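Local coordinates for protein polyphosphate kinase (Porphyromonas gingivalis, PDB 2O8R) that probably catalyses the reversible transfer of the terminal phosphate of ATP onto a growing long-chain polyphosphate, using magnesium, at residues Q377-A389 with N415-I427. The protein carries 3 engineered substitutions. Sequence-based numbering, arbitrary orientation.
Sequences QYRVAENSSIISA and NLRLSERMRRSGI
Mainly apolar packing, with one polar link alongside, joins helix 416-425 to the loop 378-384 and the first turn of helix 385-395 that follows strand 370-377 in a phospholipase D-like domain. Leu418, long and branched, suits the inner face of its helix: CD2 lies 3.8 Å from Val380 CG2 and also meets the carbonyl oxygens of Ala381 and Glu382. Val380, compact and branched, fits CG2 against both Leu418 and the selenium of Met422 (a selenomethionine), 3.6 Å away. Met422, flexible enough to bend at chi3 (72°), turns its CE to 3.8 Å from Ile387 CD1, the two side chains crossing at about a right angle. Beside this apolar patch, Arg421 NH1 comes edge-on to Asn383 OD1 in a modelled hydrogen bond so short that its geometry is doubtful, the planes 15° apart. An amide suits Asn383, offering an oxygen to the arginine; its backbone O accepts from Asn383 ND2 of the second subunit. Ser384 N-caps helix 385-395 through a weak bond from Ile387 N. Arg421 NE, salt-bridged to Glu391, joins the two helices by charge, so the arginine's positive charge is probably offset beside the subunit interface.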
ATOM      1  N   GLN A 377     -12.804  -9.672  12.708  1.00 65.04           N
ATOM      2  CA  GLN A 377     -11.739  -8.867  12.097  1.00 58.72           C
ATOM      3  C   GLN A 377     -12.172  -7.399  12.085  1.00 65.66           C
ATOM      4  O   GLN A 377     -13.320  -7.104  11.730  1.00 62.63           O
ATOM      5  CB  GLN A 377     -11.503  -9.326  10.654  1.00 62.23           C
ATOM      6  CG  GLN A 377     -10.330 -10.276  10.449  1.00 73.52           C
ATOM      7  CD  GLN A 377      -9.086  -9.588   9.896  1.00 83.70           C
ATOM      8  OE1 GLN A 377      -8.148 -10.249   9.444  1.00 87.38           O
ATOM      9  NE2 GLN A 377      -9.075  -8.257   9.925  1.00 87.92           N
ATOM     10  N   TYR A 378     -11.279  -6.483  12.477  1.00 73.66           N
ATOM     11  CA  TYR A 378     -11.613  -5.049  12.458  1.00 69.79           C
ATOM     12  C   TYR A 378     -12.048  -4.590  11.066  1.00 66.66           C
ATOM     13  O   TYR A 378     -13.165  -4.108  10.894  1.00 60.52           O
ATOM     14  CB  TYR A 378     -10.460  -4.183  12.962  1.00 83.38           C
ATOM     15  CG  TYR A 378     -10.693  -2.692  12.761  1.00 95.57           C
ATOM     16  CD1 TYR A 378     -11.692  -2.019  13.460  1.00 98.42           C
ATOM     17  CD2 TYR A 378      -9.912  -1.958  11.873  1.00103.56           C
ATOM     18  CE1 TYR A 378     -11.911  -0.660  13.278  1.00109.16           C
ATOM     19  CE2 TYR A 378     -10.122  -0.596  11.683  1.00111.15           C
ATOM     20  CZ  TYR A 378     -11.122   0.049  12.389  1.00113.23           C
ATOM     21  OH  TYR A 378     -11.333   1.401  12.199  1.00112.46           O
ATOM     22  N   ARG A 379     -11.156  -4.761  10.091  1.00 72.56           N
ATOM     23  CA  ARG A 379     -11.445  -4.525   8.681  1.00 62.95           C
ATOM     24  C   ARG A 379     -10.996  -5.711   7.849  1.00 65.53           C
ATOM     25  O   ARG A 379     -10.163  -6.503   8.285  1.00 70.01           O
ATOM     26  CB  ARG A 379     -10.670  -3.308   8.174  1.00 71.91           C
ATOM     27  CG  ARG A 379     -11.382  -1.982   8.281  1.00 70.47           C
ATOM     28  CD  ARG A 379     -10.727  -0.938   7.389  1.00 95.25           C
ATOM     29  NE  ARG A 379      -9.305  -0.779   7.687  1.00106.26           N
ATOM     30  CZ  ARG A 379      -8.788   0.228   8.383  1.00110.25           C
ATOM     31  NH1 ARG A 379      -9.571   1.188   8.856  1.00119.64           N
ATOM     32  NH2 ARG A 379      -7.480   0.279   8.603  1.00110.15           N
ATOM     33  N   VAL A 380     -11.556  -5.826   6.647  1.00 71.24           N
ATOM     34  CA  VAL A 380     -10.903  -6.561   5.562  1.00 70.34           C
ATOM     35  C   VAL A 380     -10.518  -5.560   4.469  1.00 64.69           C
ATOM     36  O   VAL A 380     -11.365  -5.063   3.733  1.00 69.42           O
ATOM     37  CB  VAL A 380     -11.749  -7.744   5.014  1.00 60.58           C
ATOM     38  CG1 VAL A 380     -13.234  -7.448   5.113  1.00 72.69           C
ATOM     39  CG2 VAL A 380     -11.338  -8.082   3.577  1.00 48.35           C
ATOM     40  N   ALA A 381      -9.233  -5.228   4.418  1.00 68.79           N
ATOM     41  CA  ALA A 381      -8.726  -4.261   3.450  1.00 65.05           C
ATOM     42  C   ALA A 381      -7.346  -4.656   2.928  1.00 61.72           C
ATOM     43  O   ALA A 381      -7.059  -4.512   1.745  1.00 66.56           O
ATOM     44  CB  ALA A 381      -8.676  -2.886   4.063  1.00 59.55           C
ATOM     45  N   GLU A 382      -6.499  -5.148   3.824  1.00 66.26           N
ATOM     46  CA  GLU A 382      -5.155  -5.573   3.481  1.00 51.54           C
ATOM     47  C   GLU A 382      -5.138  -7.076   3.375  1.00 54.21           C
ATOM     48  O   GLU A 382      -5.925  -7.767   4.018  1.00 62.92           O
ATOM     49  CB  GLU A 382      -4.160  -5.160   4.572  1.00 61.53           C
ATOM     50  CG  GLU A 382      -3.917  -3.672   4.691  1.00 91.39           C
ATOM     51  CD  GLU A 382      -2.788  -3.202   3.798  1.00115.36           C
ATOM     52  OE1 GLU A 382      -1.620  -3.541   4.088  1.00112.52           O
ATOM     53  OE2 GLU A 382      -3.070  -2.490   2.811  1.00126.48           O
ATOM     54  N   ASN A 383      -4.235  -7.567   2.543  1.00 53.73           N
ATOM     55  CA  ASN A 383      -3.869  -8.962   2.503  1.00 52.64           C
ATOM     56  C   ASN A 383      -3.151  -9.336   3.780  1.00 46.37           C
ATOM     57  O   ASN A 383      -2.416  -8.524   4.312  1.00 45.25           O
ATOM     58  CB  ASN A 383      -2.922  -9.189   1.331  1.00 53.21           C
ATOM     59  CG  ASN A 383      -3.603  -9.817   0.166  1.00 60.68           C
ATOM     60  OD1 ASN A 383      -4.090 -10.943   0.263  1.00 89.28           O
ATOM     61  ND2 ASN A 383      -3.645  -9.104  -0.953  1.00 55.02           N
ATOM     62  N   SER A 384      -3.354 -10.565   4.258  1.00 63.31           N
ATOM     63  CA  SER A 384      -2.598 -11.090   5.404  1.00 48.31           C
ATOM     64  C   SER A 384      -2.513 -12.620   5.415  1.00 55.17           C
ATOM     65  O   SER A 384      -3.369 -13.306   4.859  1.00 63.34           O
ATOM     66  CB  SER A 384      -3.194 -10.596   6.723  1.00 37.63           C
ATOM     67  OG  SER A 384      -4.594 -10.866   6.808  1.00 52.49           O
ATOM     68  N   SER A 385      -1.466 -13.125   6.065  1.00 55.38           N
ATOM     69  CA  SER A 385      -1.291 -14.536   6.420  1.00 46.92           C
ATOM     70  C   SER A 385      -2.562 -15.209   6.892  1.00 53.96           C
ATOM     71  O   SER A 385      -2.921 -16.298   6.442  1.00 67.97           O
ATOM     72  CB  SER A 385      -0.288 -14.618   7.554  1.00 26.29           C
ATOM     73  OG  SER A 385       0.940 -14.059   7.146  1.00 67.32           O
ATOM     74  N   ILE A 386      -3.239 -14.545   7.816  1.00 57.82           N
ATOM     75  CA  ILE A 386      -4.515 -15.006   8.295  1.00 47.86           C
ATOM     76  C   ILE A 386      -5.526 -15.167   7.160  1.00 56.89           C
ATOM     77  O   ILE A 386      -6.082 -16.268   6.999  1.00 45.82           O
ATOM     78  CB  ILE A 386      -5.005 -14.133   9.458  1.00 45.12           C
ATOM     79  CG1 ILE A 386      -4.204 -14.511  10.707  1.00 48.29           C
ATOM     80  CG2 ILE A 386      -6.489 -14.333   9.720  1.00 46.31           C
ATOM     81  CD1 ILE A 386      -4.514 -13.697  11.916  1.00 40.77           C
ATOM     82  N   ILE A 387      -5.712 -14.119   6.341  1.00 46.34           N
ATOM     83  CA  ILE A 387      -6.585 -14.229   5.158  1.00 48.49           C
ATOM     84  C   ILE A 387      -6.164 -15.430   4.293  1.00 53.56           C
ATOM     85  O   ILE A 387      -6.994 -16.228   3.853  1.00 42.60           O
ATOM     86  CB  ILE A 387      -6.586 -12.964   4.267  1.00 53.15           C
ATOM     87  CG1 ILE A 387      -7.005 -11.691   5.032  1.00 50.02           C
ATOM     88  CG2 ILE A 387      -7.478 -13.185   3.051  1.00 32.42           C
ATOM     89  CD1 ILE A 387      -8.308 -11.790   5.768  1.00 54.90           C
ATOM     90  N   SER A 388      -4.861 -15.573   4.093  1.00 41.80           N
ATOM     91  CA  SER A 388      -4.339 -16.648   3.279  1.00 47.84           C
ATOM     92  C   SER A 388      -4.656 -18.017   3.862  1.00 59.29           C
ATOM     93  O   SER A 388      -5.138 -18.902   3.144  1.00 58.79           O
ATOM     94  CB  SER A 388      -2.846 -16.472   3.092  1.00 41.99           C
ATOM     95  OG  SER A 388      -2.598 -15.558   2.035  1.00 76.21           O
ATOM     96  N   ALA A 389      -4.409 -18.184   5.158  1.00 56.53           N
ATOM     97  CA  ALA A 389      -4.730 -19.443   5.825  1.00 54.19           C
ATOM     98  C   ALA A 389      -6.221 -19.721   5.706  1.00 44.52           C
ATOM     99  O   ALA A 389      -6.621 -20.851   5.461  1.00 47.75           O
ATOM    100  CB  ALA A 389      -4.296 -19.424   7.282  1.00 47.36           C
ATOM    101  N   ASN A 415      -9.686  -3.878  -1.233  1.00 63.16           N
ATOM    102  CA  ASN A 415     -10.917  -4.058  -0.455  1.00 90.79           C
ATOM    103  C   ASN A 415     -11.968  -4.833  -1.250  1.00 90.36           C
ATOM    104  O   ASN A 415     -12.211  -6.013  -0.990  1.00 91.04           O
ATOM    105  CB  ASN A 415     -11.472  -2.697   0.009  1.00 92.55           C
ATOM    106  CG  ASN A 415     -12.801  -2.812   0.777  1.00 98.62           C
ATOM    107  OD1 ASN A 415     -13.669  -1.945   0.660  1.00111.45           O
ATOM    108  ND2 ASN A 415     -12.950  -3.869   1.569  1.00 87.90           N
ATOM    109  N   LEU A 416     -12.579  -4.155  -2.215  1.00 83.54           N
ATOM    110  CA  LEU A 416     -13.609  -4.738  -3.051  1.00 78.34           C
ATOM    111  C   LEU A 416     -13.082  -5.979  -3.779  1.00 85.31           C
ATOM    112  O   LEU A 416     -13.724  -7.042  -3.768  1.00 78.42           O
ATOM    113  CB  LEU A 416     -14.106  -3.691  -4.047  1.00 82.09           C
ATOM    114  CG  LEU A 416     -15.596  -3.610  -4.389  1.00 89.86           C
ATOM    115  CD1 LEU A 416     -16.470  -3.682  -3.134  1.00 79.03           C
ATOM    116  CD2 LEU A 416     -15.881  -2.330  -5.187  1.00 73.80           C
ATOM    117  N   ARG A 417     -11.901  -5.847  -4.379  1.00 74.95           N
ATOM    118  CA  ARG A 417     -11.264  -6.959  -5.074  1.00 79.18           C
ATOM    119  C   ARG A 417     -10.860  -8.070  -4.097  1.00 79.65           C
ATOM    120  O   ARG A 417     -11.005  -9.261  -4.402  1.00 73.15           O
ATOM    121  CB  ARG A 417     -10.052  -6.470  -5.879  1.00 73.03           C
ATOM    122  CG  ARG A 417      -9.360  -7.559  -6.702  1.00 89.81           C
ATOM    123  CD  ARG A 417      -8.218  -7.004  -7.537  1.00 96.16           C
ATOM    124  NE  ARG A 417      -8.692  -6.159  -8.634  1.00114.46           N
ATOM    125  CZ  ARG A 417      -8.918  -6.586  -9.875  1.00114.14           C
ATOM    126  NH1 ARG A 417      -8.717  -7.858 -10.193  1.00116.24           N
ATOM    127  NH2 ARG A 417      -9.347  -5.739 -10.804  1.00110.50           N
ATOM    128  N   LEU A 418     -10.370  -7.674  -2.921  1.00 73.49           N
ATOM    129  CA  LEU A 418      -9.917  -8.630  -1.909  1.00 69.46           C
ATOM    130  C   LEU A 418     -11.080  -9.438  -1.313  1.00 69.64           C
ATOM    131  O   LEU A 418     -10.954 -10.646  -1.093  1.00 55.78           O
ATOM    132  CB  LEU A 418      -9.097  -7.925  -0.823  1.00 55.01           C
ATOM    133  CG  LEU A 418      -8.887  -8.614   0.530  1.00 54.92           C
ATOM    134  CD1 LEU A 418      -8.061  -9.874   0.431  1.00 48.46           C
ATOM    135  CD2 LEU A 418      -8.230  -7.658   1.479  1.00 69.05           C
ATOM    136  N   SER A 419     -12.207  -8.773  -1.072  1.00 63.50           N
ATOM    137  CA  SER A 419     -13.396  -9.441  -0.547  1.00 64.34           C
ATOM    138  C   SER A 419     -13.986 -10.409  -1.565  1.00 66.44           C
ATOM    139  O   SER A 419     -14.470 -11.485  -1.204  1.00 62.77           O
ATOM    140  CB  SER A 419     -14.455  -8.419  -0.148  1.00 53.20           C
ATOM    141  OG  SER A 419     -13.943  -7.526   0.818  1.00 93.50           O
ATOM    142  N   GLU A 420     -13.943 -10.021  -2.835  1.00 50.79           N
ATOM    143  CA  GLU A 420     -14.488 -10.856  -3.873  1.00 74.38           C
ATOM    144  C   GLU A 420     -13.575 -12.067  -4.051  1.00 72.92           C
ATOM    145  O   GLU A 420     -14.053 -13.175  -4.291  1.00 76.17           O
ATOM    146  CB  GLU A 420     -14.721 -10.066  -5.179  1.00 87.44           C
ATOM    147  CG  GLU A 420     -13.502  -9.863  -6.078  1.00102.32           C
ATOM    148  CD  GLU A 420     -13.765  -8.937  -7.260  1.00110.39           C
ATOM    149  OE1 GLU A 420     -13.227  -9.208  -8.360  1.00114.34           O
ATOM    150  OE2 GLU A 420     -14.503  -7.939  -7.090  1.00124.46           O
ATOM    151  N   ARG A 421     -12.271 -11.865  -3.875  1.00 49.90           N
ATOM    152  CA  ARG A 421     -11.340 -12.964  -3.986  1.00 52.36           C
ATOM    153  C   ARG A 421     -11.611 -13.970  -2.883  1.00 67.23           C
ATOM    154  O   ARG A 421     -11.564 -15.186  -3.115  1.00 73.22           O
ATOM    155  CB  ARG A 421      -9.900 -12.473  -3.906  1.00 60.87           C
ATOM    156  CG  ARG A 421      -8.884 -13.596  -3.999  1.00 59.60           C
ATOM    157  CD  ARG A 421      -7.464 -13.078  -4.037  1.00 75.46           C
ATOM    158  NE  ARG A 421      -6.867 -13.048  -2.711  1.00 73.13           N
ATOM    159  CZ  ARG A 421      -6.411 -11.956  -2.115  1.00 81.37           C
ATOM    160  NH1 ARG A 421      -5.886 -12.053  -0.905  1.00 85.32           N
ATOM    161  NH2 ARG A 421      -6.467 -10.775  -2.720  1.00 95.31           N
HETATM  162  N   MSE A 422     -11.909 -13.457  -1.692  1.00 57.08           N
HETATM  163  CA  MSE A 422     -12.185 -14.304  -0.535  1.00 68.88           C
HETATM  164  C   MSE A 422     -13.494 -15.067  -0.677  1.00 67.26           C
HETATM  165  O   MSE A 422     -13.546 -16.264  -0.381  1.00 59.26           O
HETATM  166  CB  MSE A 422     -12.210 -13.478   0.739  1.00 69.83           C
HETATM  167  CG  MSE A 422     -10.852 -12.964   1.160  1.00 82.66           C
HETATM  168 SE   MSE A 422     -11.033 -11.536   2.477  1.00 84.67          SE
HETATM  169  CE  MSE A 422     -11.612 -12.610   4.009  1.00 73.13           C
ATOM    170  N   ARG A 423     -14.539 -14.370  -1.131  1.00 67.15           N
ATOM    171  CA  ARG A 423     -15.847 -14.990  -1.373  1.00 67.62           C
ATOM    172  C   ARG A 423     -15.728 -16.092  -2.421  1.00 66.22           C
ATOM    173  O   ARG A 423     -16.298 -17.173  -2.272  1.00 70.45           O
ATOM    174  CB  ARG A 423     -16.881 -13.947  -1.801  1.00 48.43           C
ATOM    175  CG  ARG A 423     -17.348 -13.027  -0.670  1.00 61.05           C
ATOM    176  CD  ARG A 423     -18.320 -11.958  -1.176  1.00 65.91           C
ATOM    177  NE  ARG A 423     -18.400 -10.794  -0.290  1.00 88.78           N
ATOM    178  CZ  ARG A 423     -19.209 -10.695   0.767  1.00101.92           C
ATOM    179  NH1 ARG A 423     -19.204  -9.590   1.508  1.00 90.61           N
ATOM    180  NH2 ARG A 423     -20.023 -11.694   1.093  1.00103.54           N
ATOM    181  N   ARG A 424     -14.953 -15.801  -3.460  1.00 56.69           N
ATOM    182  CA  ARG A 424     -14.639 -16.742  -4.522  1.00 60.57           C
ATOM    183  C   ARG A 424     -13.918 -17.936  -3.942  1.00 49.69           C
ATOM    184  O   ARG A 424     -14.165 -19.062  -4.341  1.00 54.53           O
ATOM    185  CB  ARG A 424     -13.793 -16.040  -5.594  1.00 64.94           C
ATOM    186  CG  ARG A 424     -12.992 -16.914  -6.565  1.00 85.62           C
ATOM    187  CD  ARG A 424     -12.604 -16.139  -7.844  1.00 86.92           C
ATOM    188  NE  ARG A 424     -11.981 -14.837  -7.582  1.00101.56           N
ATOM    189  CZ  ARG A 424     -12.622 -13.663  -7.601  1.00102.21           C
ATOM    190  NH1 ARG A 424     -13.923 -13.611  -7.862  1.00 94.04           N
ATOM    191  NH2 ARG A 424     -11.959 -12.535  -7.348  1.00 50.86           N
ATOM    192  N   SER A 425     -13.045 -17.696  -2.972  1.00 66.11           N
ATOM    193  CA  SER A 425     -12.338 -18.795  -2.325  1.00 63.58           C
ATOM    194  C   SER A 425     -13.299 -19.633  -1.502  1.00 55.82           C
ATOM    195  O   SER A 425     -12.971 -20.759  -1.123  1.00 77.35           O
ATOM    196  CB  SER A 425     -11.200 -18.278  -1.444  1.00 61.39           C
ATOM    197  OG  SER A 425     -10.322 -17.453  -2.189  1.00 79.80           O
ATOM    198  N   GLY A 426     -14.482 -19.079  -1.227  1.00 53.19           N
ATOM    199  CA  GLY A 426     -15.513 -19.791  -0.483  1.00 41.62           C
ATOM    200  C   GLY A 426     -15.795 -19.208   0.881  1.00 59.03           C
ATOM    201  O   GLY A 426     -16.754 -19.623   1.542  1.00 62.65           O
ATOM    202  N   ILE A 427     -14.957 -18.257   1.306  1.00 58.21           N
ATOM    203  CA  ILE A 427     -15.152 -17.530   2.571  1.00 58.33           C
ATOM    204  C   ILE A 427     -16.446 -16.702   2.556  1.00 54.27           C
ATOM    205  O   ILE A 427     -16.856 -16.207   1.504  1.00 59.65           O
ATOM    206  CB  ILE A 427     -13.983 -16.567   2.859  1.00 55.51           C
ATOM    207  CG1 ILE A 427     -12.635 -17.300   2.868  1.00 54.85           C
ATOM    208  CG2 ILE A 427     -14.204 -15.856   4.150  1.00 32.99           C
ATOM    209  CD1 ILE A 427     -11.420 -16.359   2.955  1.00 41.16           C
TER